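Local coordinates for HIGH affinity ribose transport protein RBSD (Bacillus subtilis, PDB 1OGD) that probably catalyses the interconversion of the beta-pyranose and beta-furanose forms of D-ribose, working as a homodecamer built from two pentamers, at residues A[13-18]-A[60-65]; A[53-58]-A[85-90]. All blocks are in the same frame, centred on the assembly; numbering follows the deposited sequence.

How the contacts relate
Both contacts use helix 51-61, and they do so at different points along it. Contact 1 joins the end of that helix, and the chain leaving it for strand 64-70, to helix 9-17 and L18 just after it; every residue that touches is buried, and L15 and L18 pack chiefly on M62, with E61 at the edge of L15. Contact 2, about 13 Å away between centres, sets the middle of helix 51-61 beside the end of helix 78-87 and is only partly buried, a single leucine methyl against the main chain and methyl of A55. Neither has a hydrogen bond across it. The two adjoin through apolar side chains, V64 CG2 packing 4.0 Å from F88 CE2 and L15 approaching L58.

Contact 1: residues A[13-18]-A[60-65]; sequences KILADL and EEMAVE
L15 and L18 both carry CG beside the backbone N, anti to the carbonyl carbon (chi1 -65° and -73°), and this turns both side chains toward 60-65, where M62 has its own CG anti to its N (chi1 177°) and an extended chain beyond. M62 thus reaches as a long, nearly straight rod across the end of L18 at about a right angle. The CD1 methyl of L18 sits against that rod, 3.9 Å from M62 SD and 4.1 Å from M62 CE, and M62 CG is equally near, so one methyl spans the thioether, touching the carbons on both ends of the sulfur as well as the sulfur. One turn back, L15 divides its two methyls: CD2 leans on M62 CB at 4.2 Å, while CD1 lies 4.0 Å from E61 CB and also borders the carbonyl oxygen of E61. E61 offers only this near part of its side chain, since the bend at chi2 carries the carboxylate away from the leucines.

A branched leucine suits position 15, where two methyls serve E61 and M62, and unbranched methionine suits the exit of helix 51-61 because it can reach past L18 to I24, L125 and A127 of the sheet. With no hydrogen bond or charge pair between the segments, the contact holds by apolar packing, its cohesion coming from shape and exclusion of water.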
ATOM      1  N   LYS A  13      -0.329  13.499  17.296  1.00 23.07           N
ATOM      2  CA  LYS A  13       0.215  13.446  15.939  1.00 23.20           C
ATOM      3  C   LYS A  13      -0.404  14.507  15.044  1.00 22.84           C
ATOM      4  O   LYS A  13       0.279  15.077  14.195  1.00 24.08           O
ATOM      5  CB  LYS A  13       0.017  12.053  15.349  1.00 21.53           C
ATOM      6  CG  LYS A  13       0.747  10.977  16.138  1.00 23.38           C
ATOM      7  CD  LYS A  13       0.428   9.580  15.621  1.00 24.97           C
ATOM      8  CE  LYS A  13       1.176   8.542  16.419  1.00 23.35           C
ATOM      9  NZ  LYS A  13       0.767   7.169  16.055  1.00 27.33           N
ATOM     10  N   ILE A  14      -1.693  14.776  15.241  1.00 22.53           N
ATOM     11  CA  ILE A  14      -2.386  15.796  14.461  1.00 23.80           C
ATOM     12  C   ILE A  14      -1.897  17.194  14.861  1.00 23.93           C
ATOM     13  O   ILE A  14      -1.600  18.027  14.001  1.00 21.58           O
ATOM     14  CB  ILE A  14      -3.931  15.731  14.668  1.00 25.30           C
ATOM     15  CG1 ILE A  14      -4.487  14.412  14.120  1.00 27.01           C
ATOM     16  CG2 ILE A  14      -4.610  16.897  13.951  1.00 25.13           C
ATOM     17  CD1 ILE A  14      -4.189  14.200  12.646  1.00 30.03           C
ATOM     18  N   LEU A  15      -1.818  17.458  16.163  1.00 23.71           N
ATOM     19  CA  LEU A  15      -1.367  18.776  16.605  1.00 23.97           C
ATOM     20  C   LEU A  15       0.047  19.079  16.127  1.00 22.39           C
ATOM     21  O   LEU A  15       0.350  20.211  15.756  1.00 23.63           O
ATOM     22  CB  LEU A  15      -1.418  18.891  18.130  1.00 25.03           C
ATOM     23  CG  LEU A  15      -2.802  18.817  18.775  1.00 28.24           C
ATOM     24  CD1 LEU A  15      -2.679  19.131  20.259  1.00 27.72           C
ATOM     25  CD2 LEU A  15      -3.743  19.800  18.096  1.00 27.69           C
ATOM     26  N   ALA A  16       0.896  18.056  16.120  1.00 23.91           N
ATOM     27  CA  ALA A  16       2.290  18.194  15.703  1.00 23.45           C
ATOM     28  C   ALA A  16       2.471  18.746  14.293  1.00 25.27           C
ATOM     29  O   ALA A  16       3.451  19.450  14.014  1.00 24.25           O
ATOM     30  CB  ALA A  16       2.996  16.852  15.820  1.00 23.01           C
ATOM     31  N   ASP A  17       1.537  18.438  13.398  1.00 24.39           N
ATOM     32  CA  ASP A  17       1.653  18.911  12.026  1.00 25.54           C
ATOM     33  C   ASP A  17       0.911  20.203  11.744  1.00 26.18           C
ATOM     34  O   ASP A  17       1.036  20.760  10.657  1.00 27.53           O
ATOM     35  CB  ASP A  17       1.178  17.837  11.036  1.00 27.27           C
ATOM     36  CG  ASP A  17       2.202  16.741  10.837  1.00 29.04           C
ATOM     37  OD1 ASP A  17       3.408  17.065  10.802  1.00 30.00           O
ATOM     38  OD2 ASP A  17       1.808  15.562  10.708  1.00 30.33           O
ATOM     39  N   LEU A  18       0.148  20.690  12.716  1.00 25.98           N
ATOM     40  CA  LEU A  18      -0.606  21.918  12.512  1.00 27.30           C
ATOM     41  C   LEU A  18       0.266  23.118  12.175  1.00 27.39           C
ATOM     42  O   LEU A  18       1.286  23.373  12.815  1.00 28.12           O
ATOM     43  CB  LEU A  18      -1.458  22.250  13.743  1.00 27.69           C
ATOM     44  CG  LEU A  18      -2.694  21.388  13.991  1.00 28.69           C
ATOM     45  CD1 LEU A  18      -3.375  21.843  15.273  1.00 30.36           C
ATOM     46  CD2 LEU A  18      -3.642  21.497  12.808  1.00 29.29           C
ATOM     47  N   GLU A  60      -6.333  24.255  25.511  1.00 34.28           N
ATOM     48  CA  GLU A  60      -5.072  24.446  26.218  1.00 37.36           C
ATOM     49  C   GLU A  60      -3.851  23.793  25.580  1.00 35.91           C
ATOM     50  O   GLU A  60      -2.727  24.033  26.020  1.00 36.49           O
ATOM     51  CB  GLU A  60      -5.196  23.963  27.662  1.00 42.07           C
ATOM     52  CG  GLU A  60      -5.464  22.488  27.815  1.00 49.66           C
ATOM     53  CD  GLU A  60      -5.404  22.045  29.266  1.00 56.18           C
ATOM     54  OE1 GLU A  60      -4.325  22.201  29.886  1.00 58.67           O
ATOM     55  OE2 GLU A  60      -6.429  21.544  29.787  1.00 58.13           O
ATOM     56  N   GLU A  61      -4.057  22.974  24.553  1.00 32.76           N
ATOM     57  CA  GLU A  61      -2.939  22.305  23.891  1.00 31.05           C
ATOM     58  C   GLU A  61      -2.711  22.835  22.489  1.00 29.94           C
ATOM     59  O   GLU A  61      -1.708  22.524  21.850  1.00 30.15           O
ATOM     60  CB  GLU A  61      -3.188  20.801  23.806  1.00 30.32           C
ATOM     61  CG  GLU A  61      -3.284  20.089  25.137  1.00 31.87           C
ATOM     62  CD  GLU A  61      -2.072  20.328  26.013  1.00 32.02           C
ATOM     63  OE1 GLU A  61      -0.990  20.664  25.476  1.00 30.88           O
ATOM     64  OE2 GLU A  61      -2.205  20.169  27.244  1.00 33.28           O
ATOM     65  N   MET A  62      -3.641  23.655  22.022  1.00 30.11           N
ATOM     66  CA  MET A  62      -3.570  24.204  20.681  1.00 31.32           C
ATOM     67  C   MET A  62      -3.814  25.704  20.659  1.00 32.26           C
ATOM     68  O   MET A  62      -4.729  26.195  21.315  1.00 32.45           O
ATOM     69  CB  MET A  62      -4.625  23.506  19.822  1.00 32.63           C
ATOM     70  CG  MET A  62      -4.745  23.991  18.403  1.00 33.93           C
ATOM     71  SD  MET A  62      -6.163  23.207  17.587  1.00 33.97           S
ATOM     72  CE  MET A  62      -6.408  24.338  16.284  1.00 30.78           C
ATOM     73  N   ALA A  63      -2.996  26.428  19.904  1.00 32.68           N
ATOM     74  CA  ALA A  63      -3.166  27.866  19.767  1.00 33.16           C
ATOM     75  C   ALA A  63      -4.261  28.099  18.718  1.00 34.00           C
ATOM     76  O   ALA A  63      -4.059  27.853  17.527  1.00 34.66           O
ATOM     77  CB  ALA A  63      -1.864  28.511  19.317  1.00 32.13           C
ATOM     78  N   VAL A  64      -5.421  28.570  19.167  1.00 33.19           N
ATOM     79  CA  VAL A  64      -6.553  28.822  18.279  1.00 32.85           C
ATOM     80  C   VAL A  64      -6.728  30.309  17.978  1.00 34.54           C
ATOM     81  O   VAL A  64      -6.799  31.124  18.899  1.00 33.88           O
ATOM     82  CB  VAL A  64      -7.858  28.301  18.911  1.00 32.09           C
ATOM     83  CG1 VAL A  64      -9.014  28.492  17.947  1.00 31.92           C
ATOM     84  CG2 VAL A  64      -7.696  26.828  19.305  1.00 29.77           C
ATOM     85  N   GLU A  65      -6.797  30.667  16.696  1.00 33.86           N
ATOM     86  CA  GLU A  65      -6.985  32.069  16.329  1.00 36.14           C
ATOM     87  C   GLU A  65      -8.407  32.372  15.874  1.00 36.09           C
ATOM     88  O   GLU A  65      -8.792  33.534  15.764  1.00 37.10           O
ATOM     89  CB  GLU A  65      -6.006  32.498  15.230  1.00 36.62           C
ATOM     90  CG  GLU A  65      -6.134  31.742  13.919  1.00 40.82           C
ATOM     91  CD  GLU A  65      -5.390  32.425  12.778  1.00 41.75           C
ATOM     92  OE1 GLU A  65      -4.416  33.161  13.053  1.00 40.70           O
ATOM     93  OE2 GLU A  65      -5.772  32.215  11.605  1.00 41.57           O
TER

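Contact 2: residues A[53-58]-A[85-90]; sequences DTAAVL and ENLFSE
L87 and A55 meet where the last helical turn of 78-87 comes beside helix 51-61, the nearest CA atoms being those of A56 and L87 at 7.5 Å, just before F88 leaves helical backbone angles (phi -105°, psi 60°). The contact is made by one branch. L87 has CG anti to its backbone N (chi1 176°), which sends the side chain out toward the other helix, and its CD2 methyl comes to rest on the side of the turn at A55, 3.8 Å from A55 O. The same L87 CD2 lies 4.1 Å from A55 CB and also borders the backbone N of A56. A methyl against a carbonyl oxygen and a peptide nitrogen is plain van der Waals contact. Alanine suits this place because its single methyl lets the leucine come down onto the main chain, while A56 turns its own methyl away.

F88, unlike L87, is buried, and L87 CG lies 3.7 Å above one face of its ring, offset toward the rim. The ring packs on V64, V67 and L125, a large flat group that ties the helix end to strands 64-70 and 123-127. Beyond it, S89 turns back, its OG giving a 2.8 Å hydrogen bond to N86 O from above the carbonyl plane, so a small hydroxyl takes up a carbonyl at the helix end. Helices 51-61 and 78-87 thus meet through one leucine on the mixed six-stranded sheet of this RbsD/FucU family member, with A55 resting on I26 of strand 23-27.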
ATOM      1  N   ASP A  53     -15.806  19.052  27.560  1.00 34.73           N
ATOM      2  CA  ASP A  53     -14.546  18.511  28.044  1.00 34.47           C
ATOM      3  C   ASP A  53     -13.506  18.401  26.946  1.00 33.40           C
ATOM      4  O   ASP A  53     -12.342  18.746  27.151  1.00 31.95           O
ATOM      5  CB  ASP A  53     -14.757  17.144  28.689  1.00 37.02           C
ATOM      6  CG  ASP A  53     -15.552  17.233  29.974  1.00 40.95           C
ATOM      7  OD1 ASP A  53     -15.407  18.249  30.688  1.00 44.48           O
ATOM      8  OD2 ASP A  53     -16.310  16.290  30.278  1.00 42.40           O
ATOM      9  N   THR A  54     -13.922  17.933  25.775  1.00 30.35           N
ATOM     10  CA  THR A  54     -12.988  17.791  24.670  1.00 28.59           C
ATOM     11  C   THR A  54     -12.484  19.151  24.191  1.00 27.85           C
ATOM     12  O   THR A  54     -11.288  19.341  23.986  1.00 27.97           O
ATOM     13  CB  THR A  54     -13.643  17.026  23.504  1.00 28.45           C
ATOM     14  OG1 THR A  54     -14.119  15.763  23.987  1.00 28.39           O
ATOM     15  CG2 THR A  54     -12.632  16.774  22.391  1.00 27.74           C
ATOM     16  N   ALA A  55     -13.396  20.100  24.019  1.00 28.68           N
ATOM     17  CA  ALA A  55     -13.027  21.434  23.572  1.00 29.92           C
ATOM     18  C   ALA A  55     -12.070  22.111  24.563  1.00 31.77           C
ATOM     19  O   ALA A  55     -11.154  22.835  24.163  1.00 32.14           O
ATOM     20  CB  ALA A  55     -14.287  22.284  23.384  1.00 30.49           C
ATOM     21  N   ALA A  56     -12.276  21.867  25.856  1.00 30.97           N
ATOM     22  CA  ALA A  56     -11.428  22.468  26.882  1.00 31.24           C
ATOM     23  C   ALA A  56      -9.984  21.980  26.775  1.00 31.32           C
ATOM     24  O   ALA A  56      -9.046  22.775  26.863  1.00 29.68           O
ATOM     25  CB  ALA A  56     -11.983  22.156  28.260  1.00 31.09           C
ATOM     26  N   VAL A  57      -9.807  20.674  26.592  1.00 30.38           N
ATOM     27  CA  VAL A  57      -8.470  20.109  26.467  1.00 30.27           C
ATOM     28  C   VAL A  57      -7.767  20.649  25.226  1.00 31.00           C
ATOM     29  O   VAL A  57      -6.600  21.045  25.285  1.00 31.18           O
ATOM     30  CB  VAL A  57      -8.513  18.567  26.383  1.00 30.78           C
ATOM     31  CG1 VAL A  57      -7.114  18.023  26.115  1.00 30.50           C
ATOM     32  CG2 VAL A  57      -9.047  17.991  27.683  1.00 30.62           C
ATOM     33  N   LEU A  58      -8.475  20.670  24.100  1.00 30.15           N
ATOM     34  CA  LEU A  58      -7.886  21.169  22.862  1.00 31.23           C
ATOM     35  C   LEU A  58      -7.479  22.635  22.987  1.00 31.99           C
ATOM     36  O   LEU A  58      -6.438  23.048  22.474  1.00 31.35           O
ATOM     37  CB  LEU A  58      -8.861  20.998  21.688  1.00 29.60           C
ATOM     38  CG  LEU A  58      -8.704  19.742  20.812  1.00 29.45           C
ATOM     39  CD1 LEU A  58      -7.261  19.630  20.339  1.00 29.42           C
ATOM     40  CD2 LEU A  58      -9.079  18.501  21.580  1.00 28.23           C
ATOM     41  N   GLU A  85     -18.461  30.631  23.662  1.00 50.29           N
ATOM     42  CA  GLU A  85     -18.251  32.073  23.781  1.00 52.39           C
ATOM     43  C   GLU A  85     -17.337  32.363  24.968  1.00 51.65           C
ATOM     44  O   GLU A  85     -16.417  33.171  24.873  1.00 51.68           O
ATOM     45  CB  GLU A  85     -19.592  32.784  23.980  1.00 55.39           C
ATOM     46  CG  GLU A  85     -20.545  32.708  22.791  1.00 60.74           C
ATOM     47  CD  GLU A  85     -20.159  33.648  21.663  1.00 64.22           C
ATOM     48  OE1 GLU A  85     -20.073  34.871  21.912  1.00 65.86           O
ATOM     49  OE2 GLU A  85     -19.945  33.172  20.527  1.00 66.63           O
ATOM     50  N   ASN A  86     -17.602  31.687  26.080  1.00 51.55           N
ATOM     51  CA  ASN A  86     -16.824  31.853  27.304  1.00 51.74           C
ATOM     52  C   ASN A  86     -15.414  31.288  27.188  1.00 50.79           C
ATOM     53  O   ASN A  86     -14.452  31.929  27.610  1.00 50.80           O
ATOM     54  CB  ASN A  86     -17.547  31.183  28.475  1.00 54.06           C
ATOM     55  CG  ASN A  86     -18.834  31.900  28.856  1.00 57.19           C
ATOM     56  OD1 ASN A  86     -19.679  31.347  29.564  1.00 59.60           O
ATOM     57  ND2 ASN A  86     -18.984  33.141  28.398  1.00 56.94           N
ATOM     58  N   LEU A  87     -15.292  30.090  26.621  1.00 49.27           N
ATOM     59  CA  LEU A  87     -13.988  29.452  26.465  1.00 47.25           C
ATOM     60  C   LEU A  87     -13.089  30.211  25.495  1.00 46.43           C
ATOM     61  O   LEU A  87     -11.905  30.405  25.764  1.00 45.66           O
ATOM     62  CB  LEU A  87     -14.154  27.999  25.994  1.00 47.37           C
ATOM     63  CG  LEU A  87     -12.869  27.210  25.690  1.00 47.18           C
ATOM     64  CD1 LEU A  87     -11.972  27.187  26.917  1.00 47.28           C
ATOM     65  CD2 LEU A  87     -13.220  25.793  25.263  1.00 45.22           C
ATOM     66  N   PHE A  88     -13.641  30.647  24.369  1.00 46.25           N
ATOM     67  CA  PHE A  88     -12.841  31.373  23.393  1.00 48.74           C
ATOM     68  C   PHE A  88     -13.132  32.872  23.384  1.00 51.48           C
ATOM     69  O   PHE A  88     -13.519  33.448  22.364  1.00 51.74           O
ATOM     70  CB  PHE A  88     -13.036  30.763  22.002  1.00 46.31           C
ATOM     71  CG  PHE A  88     -12.592  29.327  21.913  1.00 44.42           C
ATOM     72  CD1 PHE A  88     -13.509  28.289  22.028  1.00 43.17           C
ATOM     73  CD2 PHE A  88     -11.243  29.014  21.764  1.00 43.21           C
ATOM     74  CE1 PHE A  88     -13.090  26.960  21.999  1.00 43.23           C
ATOM     75  CE2 PHE A  88     -10.813  27.685  21.734  1.00 42.99           C
ATOM     76  CZ  PHE A  88     -11.738  26.657  21.852  1.00 42.78           C
ATOM     77  N   SER A  89     -12.912  33.492  24.540  1.00 54.84           N
ATOM     78  CA  SER A  89     -13.131  34.922  24.747  1.00 57.80           C
ATOM     79  C   SER A  89     -12.337  35.804  23.792  1.00 58.85           C
ATOM     80  O   SER A  89     -12.902  36.673  23.131  1.00 60.02           O
ATOM     81  CB  SER A  89     -12.759  35.298  26.181  1.00 57.47           C
ATOM     82  OG  SER A  89     -13.435  34.477  27.115  1.00 60.57           O
ATOM     83  N   GLU A  90     -11.027  35.583  23.730  1.00 61.08           N
ATOM     84  CA  GLU A  90     -10.152  36.380  22.874  1.00 63.11           C
ATOM     85  C   GLU A  90     -10.226  36.038  21.392  1.00 62.39           C
ATOM     86  O   GLU A  90     -10.020  36.902  20.541  1.00 62.55           O
ATOM     87  CB  GLU A  90      -8.700  36.253  23.339  1.00 66.19           C
ATOM     88  CG  GLU A  90      -8.462  36.715  24.768  1.00 71.02           C
ATOM     89  CD  GLU A  90      -6.985  36.862  25.093  1.00 74.12           C
ATOM     90  OE1 GLU A  90      -6.233  35.875  24.925  1.00 75.01           O
ATOM     91  OE2 GLU A  90      -6.579  37.968  25.515  1.00 75.93           O
TER